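Local coordinates for mitotic checkpoint control protein kinase BUB1 (Drosophila melanogaster, PDB 6JKK) that acts in the mitotic checkpoint at the kinetochore, where its C-terminal kinase domain probably binds ATP and phosphorylates CENP-E, at residues E325-V328 and A329-I332; V142-K145 and V146-V149; F232-I235 and E236-T239. All coordinates share one frame; numbering follows the deposited sequence.

All three contacts are local, within a helix or turn of the larger, mostly helical lobe of the kinase domain. Along the chain interaction 2 comes first, on helix 139-150, followed by interaction 3 at the short helix 235-238 and interaction 1 at the start of helix 325-339. Interactions 1 and 2, with centres about 19 Å apart, both involve the last helix: its first turns lie on helix 156-175, while Phe335, Ile338 and Leu339 farther along meet the valines of helix 139-150. The C-terminal helix thus packs against the lobe at both places. Interaction 3 lies apart, its centre about 37 Å from interaction 1 and about 30 Å from interaction 2, where the activation segment probably ends.

Interaction 1. Residues E325-V328 and A329-I332; sequences EKYV and AEAI
With CG of Tyr327 anti to the backbone N (chi1 179°), the ring slants across the helix surface, and CE2 comes to 4.1 Å from CB of Ala331, which lies oblique to the ring. Lys326, bent at chi2 and chi3 (-110° and -87°), carries its amine round to Glu330. Both are i to i+4 pairs in the first turns of helix 325-339, the C-terminal helix of this kinase construct. Four backbone bonds tie the turns together; the one from Ala331 N to Tyr327 O measures 2.8 Å.

On the outer side Glu330 extends beyond CG, its CG sitting beyond the Lys326 carbonyl oxygen. The two charged chains cross obliquely rather than meeting end to end: Glu330 OE2 is 3.3 Å from Lys326 CD, whereas Glu330 OE2 to Lys326 NZ is 3.6 Å. The salt bridge is long, and OE2 lies against the lysine methylenes as much as against its amine.

The inner side packs on helix 156-175, Val328 against Tyr157, Ala331 against Val158 and Ile332 against His161. Tyr327, meanwhile, reaches out of the turn to hydrogen-bond Asp155 through OH. Ile332 turns its CG1 back toward the preceding turn, 3.2 Å from the Val328 carbonyl oxygen, and beyond it the terminal methyl CD1 meets Val328 CG1 at 3.9 Å.

Interaction 2. Residues V142-K145 and V146-V149; sequences VCNK and VKSV
Lys147 folds back along helix 139-150 toward Cys143 and Asn144, one turn earlier in the helix that follows the hinge region in the kinase fold. Its CB starts 3.6 Å from the Cys143 carbonyl oxygen. CG, placed anti to its own carbonyl carbon, runs beside that same oxygen at 3.7 Å, and CD continues the path at 4.0 Å. There the chain bends (chi3 -98°), which brings CE in again to 3.2 Å from Cys143 O and also to 3.6 Å from Cys143 SG. The sulfur is in place to meet it because Cys143 holds SG roughly anti to the backbone N (chi1 -154°). At the tip, NZ comes 3.5 Å from Asn144 OD1 in a weak hydrogen bond, with the cysteine sulfur only slightly farther off.

The backbone beneath is regular helix: Val146, Lys147, Ser148 and Val149 each donate N-H to the carbonyl four residues back. Along another side of the helix Val142 and Val146 stand one above the other, CG1 of the first and CG2 of the second 4.4 Å apart. Both valines lean on Phe335 of helix 325-339, and Val149 meets Ile338 of the same helix. Facing the loop that leads on to helix 156-175, Cys143 touches Met154 and Lys147 touches Asn153.

The helix thus has an apolar side of branched residues docked on the C-terminal helix and a side on which a lysine lies over backbone. The carbonyl oxygen of Cys143 and the amide oxygen of Asn144 would modestly favour the folded course of Lys147, while the sulfur adds a packing contact; the one polar bond at the tip is weak.

Interaction 3. Residues F232-I235 and E236-T239; sequences FKCI and EMRT
By sequence position, Cys234, Ile235 and Glu236 probably take the place of the Ala-Pro-Glu motif that closes the activation segment of protein kinases, here running into the short helix 235-238. Lys233 and Arg238 meet across the turn through their aliphatic parts, Lys233 CB lying 3.7 Å from Arg238 CG. The arginine chain, bent at chi3 (118°), turns its guanidinium edge to the Lys233 carbonyl; NH1 stands 2.7 Å from Lys233 O, but the bond is angled and weak. NH1 also makes a weak hydrogen bond to Tyr250 OH.

The extended Met237 brings SD to the Cys234 N-H in a weak bond of 3.7 Å, and its CG packs on Cys234 SG. Both residues rest on Leu247 of helix 246-261. A water accepts from Ile235 N and donates to Glu236 OE1 at 2.7 Å, which links the carboxylate to the backbone of Ile235. Thr239 OG1 donates to Ile235 O at 2.7 Å, with chi1 (54°) setting the hydroxyl between its backbone N and carbonyl carbon.

Of the backbone bonds across the turn, Arg238 N to Cys234 O (3.3 Å) is sound and the others are weak; Thr239 OG1 and the water add to them. The two cationic chains touch through methylenes while Lys233 NZ turns to a salt bridge with Asp230, so their like charges probably cost little.

Interaction 1. Residues E325-V328 and A329-I332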
loop_
_atom_site.group_PDB
_atom_site.type_symbol
_atom_site.label_atom_id
_atom_site.label_comp_id
_atom_site.label_asym_id
_atom_site.label_seq_id
_atom_site.Cartn_x
_atom_site.Cartn_y
_atom_site.Cartn_z
ATOM N N GLU A 325 4.714 27.037 -8.441
ATOM C CA GLU A 325 5.935 26.243 -8.582
ATOM C C GLU A 325 7.044 26.632 -7.599
ATOM O O GLU A 325 7.756 25.766 -7.079
ATOM C CB GLU A 325 6.444 26.294 -10.022
ATOM C CG GLU A 325 5.392 25.882 -11.035
ATOM C CD GLU A 325 5.986 25.447 -12.357
ATOM O OE1 GLU A 325 6.712 26.252 -12.980
ATOM O OE2 GLU A 325 5.726 24.295 -12.768
ATOM N N LYS A 326 7.177 27.930 -7.338
ATOM C CA LYS A 326 8.194 28.420 -6.410
ATOM C C LYS A 326 7.915 27.960 -4.976
ATOM O O LYS A 326 8.804 27.430 -4.303
ATOM C CB LYS A 326 8.281 29.948 -6.469
ATOM C CG LYS A 326 9.698 30.490 -6.377
ATOM C CD LYS A 326 9.946 31.208 -5.059
ATOM C CE LYS A 326 9.549 32.679 -5.131
ATOM N NZ LYS A 326 9.558 33.338 -3.789
ATOM N N TYR A 327 6.685 28.169 -4.508
ATOM C CA TYR A 327 6.289 27.719 -3.174
ATOM C C TYR A 327 6.474 26.220 -2.988
ATOM O O TYR A 327 6.938 25.767 -1.939
ATOM C CB TYR A 327 4.828 28.072 -2.884
ATOM C CG TYR A 327 4.377 27.595 -1.520
ATOM C CD1 TYR A 327 4.628 28.355 -0.385
ATOM C CD2 TYR A 327 3.729 26.370 -1.362
ATOM C CE1 TYR A 327 4.235 27.925 0.865
ATOM C CE2 TYR A 327 3.332 25.928 -0.114
ATOM C CZ TYR A 327 3.587 26.713 0.995
ATOM O OH TYR A 327 3.196 26.290 2.243
ATOM N N VAL A 328 6.083 25.455 -4.003
ATOM C CA VAL A 328 6.123 23.997 -3.937
ATOM C C VAL A 328 7.559 23.493 -3.796
ATOM O O VAL A 328 7.834 22.581 -3.014
ATOM C CB VAL A 328 5.438 23.372 -5.177
ATOM C CG1 VAL A 328 5.701 21.880 -5.256
ATOM C CG2 VAL A 328 3.944 23.641 -5.136
ATOM N N ALA A 329 8.476 24.103 -4.541
ATOM C CA ALA A 329 9.883 23.733 -4.454
ATOM C C ALA A 329 10.417 24.006 -3.050
ATOM O O ALA A 329 11.173 23.201 -2.502
ATOM C CB ALA A 329 10.697 24.476 -5.499
ATOM N N GLU A 330 10.019 25.140 -2.473
ATOM C CA GLU A 330 10.382 25.480 -1.095
ATOM C C GLU A 330 9.797 24.483 -0.100
ATOM O O GLU A 330 10.495 23.996 0.795
ATOM C CB GLU A 330 9.888 26.880 -0.739
ATOM C CG GLU A 330 10.578 28.009 -1.478
ATOM C CD GLU A 330 9.884 29.339 -1.254
ATOM O OE1 GLU A 330 8.980 29.394 -0.393
ATOM O OE2 GLU A 330 10.236 30.324 -1.940
ATOM N N ALA A 331 8.509 24.189 -0.250
ATOM C CA ALA A 331 7.835 23.246 0.648
ATOM C C ALA A 331 8.458 21.851 0.583
ATOM O O ALA A 331 8.624 21.185 1.610
ATOM C CB ALA A 331 6.347 23.185 0.336
ATOM N N ILE A 332 8.784 21.401 -0.627
ATOM C CA ILE A 332 9.423 20.101 -0.807
ATOM C C ILE A 332 10.810 20.114 -0.174
ATOM O O ILE A 332 11.213 19.152 0.491
ATOM C CB ILE A 332 9.539 19.727 -2.304
ATOM C CG1 ILE A 332 8.164 19.408 -2.889
ATOM C CG2 ILE A 332 10.474 18.532 -2.506
ATOM C CD1 ILE A 332 8.207 19.005 -4.353
#

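Interaction 2. Residues V142-K145 and V146-V149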
loop_
_atom_site.group_PDB
_atom_site.type_symbol
_atom_site.label_atom_id
_atom_site.label_comp_id
_atom_site.label_asym_id
_atom_site.label_seq_id
_atom_site.Cartn_x
_atom_site.Cartn_y
_atom_site.Cartn_z
ATOM N N VAL A 142 6.385 9.159 8.684
ATOM C CA VAL A 142 6.757 10.440 8.085
ATOM C C VAL A 142 5.781 11.540 8.489
ATOM O O VAL A 142 6.187 12.626 8.910
ATOM C CB VAL A 142 6.797 10.329 6.544
ATOM C CG1 VAL A 142 6.944 11.707 5.907
ATOM C CG2 VAL A 142 7.932 9.420 6.109
ATOM N N CYS A 143 4.490 11.256 8.353
ATOM C CA CYS A 143 3.440 12.215 8.711
ATOM C C CYS A 143 3.560 12.677 10.163
ATOM O O CYS A 143 3.399 13.864 10.493
ATOM C CB CYS A 143 2.086 11.539 8.510
ATOM S SG CYS A 143 0.703 12.627 8.177
ATOM N N ASN A 144 3.846 11.731 11.043
ATOM C CA ASN A 144 3.932 12.031 12.459
ATOM C C ASN A 144 5.223 12.760 12.787
ATOM O O ASN A 144 5.239 13.654 13.628
ATOM C CB ASN A 144 3.786 10.739 13.280
ATOM C CG ASN A 144 2.355 10.223 13.291
ATOM O OD1 ASN A 144 1.407 11.007 13.277
ATOM N ND2 ASN A 144 2.193 8.909 13.304
ATOM N N LYS A 145 6.306 12.392 12.112
ATOM C CA LYS A 145 7.572 13.077 12.341
ATOM C C LYS A 145 7.475 14.539 11.908
ATOM O O LYS A 145 7.959 15.435 12.607
ATOM C CB LYS A 145 8.721 12.372 11.617
ATOM C CG LYS A 145 10.052 13.106 11.713
ATOM C CD LYS A 145 11.186 12.265 11.143
ATOM C CE LYS A 145 12.535 12.955 11.317
ATOM N NZ LYS A 145 13.660 12.139 10.763
ATOM N N VAL A 146 6.828 14.778 10.769
ATOM C CA VAL A 146 6.645 16.147 10.255
ATOM C C VAL A 146 5.823 16.998 11.231
ATOM O O VAL A 146 6.144 18.166 11.493
ATOM C CB VAL A 146 5.970 16.129 8.870
ATOM C CG1 VAL A 146 5.411 17.512 8.514
ATOM C CG2 VAL A 146 6.952 15.658 7.807
ATOM N N LYS A 147 4.768 16.407 11.785
ATOM C CA LYS A 147 3.923 17.132 12.731
ATOM C C LYS A 147 4.666 17.379 14.040
ATOM O O LYS A 147 4.466 18.404 14.695
ATOM C CB LYS A 147 2.607 16.382 12.983
ATOM C CG LYS A 147 1.519 16.646 11.939
ATOM C CD LYS A 147 0.312 15.736 12.139
ATOM C CE LYS A 147 0.370 14.528 11.203
ATOM N NZ LYS A 147 -0.505 13.407 11.648
ATOM N N SER A 148 5.527 16.437 14.412
ATOM C CA SER A 148 6.331 16.555 15.630
ATOM C C SER A 148 7.325 17.705 15.519
ATOM O O SER A 148 7.535 18.463 16.470
ATOM C CB SER A 148 7.090 15.246 15.883
ATOM O OG SER A 148 8.037 15.420 16.921
ATOM N N VAL A 149 7.930 17.831 14.341
ATOM C CA VAL A 149 8.958 18.844 14.104
ATOM C C VAL A 149 8.376 20.231 13.847
ATOM O O VAL A 149 8.897 21.227 14.347
ATOM C CB VAL A 149 9.892 18.434 12.934
ATOM C CG1 VAL A 149 10.871 19.548 12.605
ATOM C CG2 VAL A 149 10.645 17.171 13.284
#

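Interaction 3. Residues F232-I235 and E236-T239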
loop_
_atom_site.group_PDB
_atom_site.type_symbol
_atom_site.label_atom_id
_atom_site.label_comp_id
_atom_site.label_asym_id
_atom_site.label_seq_id
_atom_site.Cartn_x
_atom_site.Cartn_y
_atom_site.Cartn_z
ATOM N N PHE A 232 -13.159 0.610 8.354
ATOM C CA PHE A 232 -12.612 0.026 7.131
ATOM C C PHE A 232 -13.686 -0.370 6.119
ATOM O O PHE A 232 -13.379 -0.915 5.058
ATOM C CB PHE A 232 -11.682 -1.152 7.455
ATOM C CG PHE A 232 -10.392 -0.731 8.100
ATOM C CD1 PHE A 232 -10.169 -0.950 9.452
ATOM C CD2 PHE A 232 -9.411 -0.086 7.357
ATOM C CE1 PHE A 232 -8.986 -0.551 10.048
ATOM C CE2 PHE A 232 -8.227 0.319 7.946
ATOM C CZ PHE A 232 -8.014 0.086 9.293
ATOM N N LYS A 233 -14.941 -0.091 6.452
ATOM C CA LYS A 233 -16.038 -0.280 5.508
ATOM C C LYS A 233 -15.937 0.733 4.369
ATOM O O LYS A 233 -16.062 1.937 4.607
ATOM C CB LYS A 233 -17.384 -0.067 6.201
ATOM C CG LYS A 233 -18.030 -1.292 6.832
ATOM C CD LYS A 233 -19.462 -0.930 7.210
ATOM C CE LYS A 233 -20.215 -2.085 7.833
ATOM N NZ LYS A 233 -21.565 -1.632 8.278
ATOM N N CYS A 234 -15.728 0.265 3.139
ATOM C CA CYS A 234 -15.837 1.164 1.992
ATOM C C CYS A 234 -17.316 1.502 1.778
ATOM O O CYS A 234 -18.191 0.952 2.458
ATOM C CB CYS A 234 -15.179 0.585 0.725
ATOM S SG CYS A 234 -16.007 -0.842 -0.048
ATOM N N ILE A 235 -17.599 2.412 0.851
ATOM C CA ILE A 235 -18.957 2.926 0.683
ATOM C C ILE A 235 -19.957 1.837 0.281
ATOM O O ILE A 235 -21.098 1.811 0.758
ATOM C CB ILE A 235 -18.985 4.090 -0.329
ATOM C CG1 ILE A 235 -18.101 5.229 0.172
ATOM C CG2 ILE A 235 -20.404 4.590 -0.545
ATOM C CD1 ILE A 235 -18.430 5.645 1.589
ATOM N N GLU A 236 -19.523 0.933 -0.589
ATOM C CA GLU A 236 -20.379 -0.162 -1.038
ATOM C C GLU A 236 -20.752 -1.102 0.115
ATOM O O GLU A 236 -21.878 -1.600 0.187
ATOM C CB GLU A 236 -19.693 -0.939 -2.172
ATOM C CG GLU A 236 -19.563 -0.156 -3.486
ATOM C CD GLU A 236 -18.474 0.911 -3.454
ATOM O OE1 GLU A 236 -17.642 0.901 -2.522
ATOM O OE2 GLU A 236 -18.448 1.758 -4.372
ATOM N N MET A 237 -19.803 -1.326 1.021
ATOM C CA MET A 237 -20.028 -2.193 2.175
ATOM C C MET A 237 -21.028 -1.597 3.160
ATOM O O MET A 237 -21.694 -2.330 3.894
ATOM C CB MET A 237 -18.716 -2.460 2.907
ATOM C CG MET A 237 -17.722 -3.311 2.142
ATOM S SD MET A 237 -16.180 -3.404 3.060
ATOM C CE MET A 237 -15.195 -4.387 1.923
ATOM N N ARG A 238 -21.118 -0.271 3.189
ATOM C CA ARG A 238 -22.050 0.414 4.085
ATOM C C ARG A 238 -23.471 0.419 3.525
ATOM O O ARG A 238 -24.439 0.642 4.255
ATOM C CB ARG A 238 -21.577 1.853 4.343
ATOM C CG ARG A 238 -20.198 1.953 5.002
ATOM C CD ARG A 238 -19.655 3.381 4.990
ATOM N NE ARG A 238 -19.448 3.926 6.333
ATOM C CZ ARG A 238 -18.260 4.059 6.917
ATOM N NH1 ARG A 238 -17.157 3.684 6.284
ATOM N NH2 ARG A 238 -18.174 4.570 8.138
ATOM N N THR A 239 -23.594 0.141 2.230
ATOM C CA THR A 239 -24.843 0.384 1.511
ATOM C C THR A 239 -25.372 -0.833 0.754
ATOM O O THR A 239 -26.110 -0.687 -0.224
ATOM C CB THR A 239 -24.682 1.568 0.528
ATOM O OG1 THR A 239 -23.562 1.331 -0.338
ATOM C CG2 THR A 239 -24.446 2.860 1.289
HETATM O O HOH W 1 -16.156 2.965 -1.590
#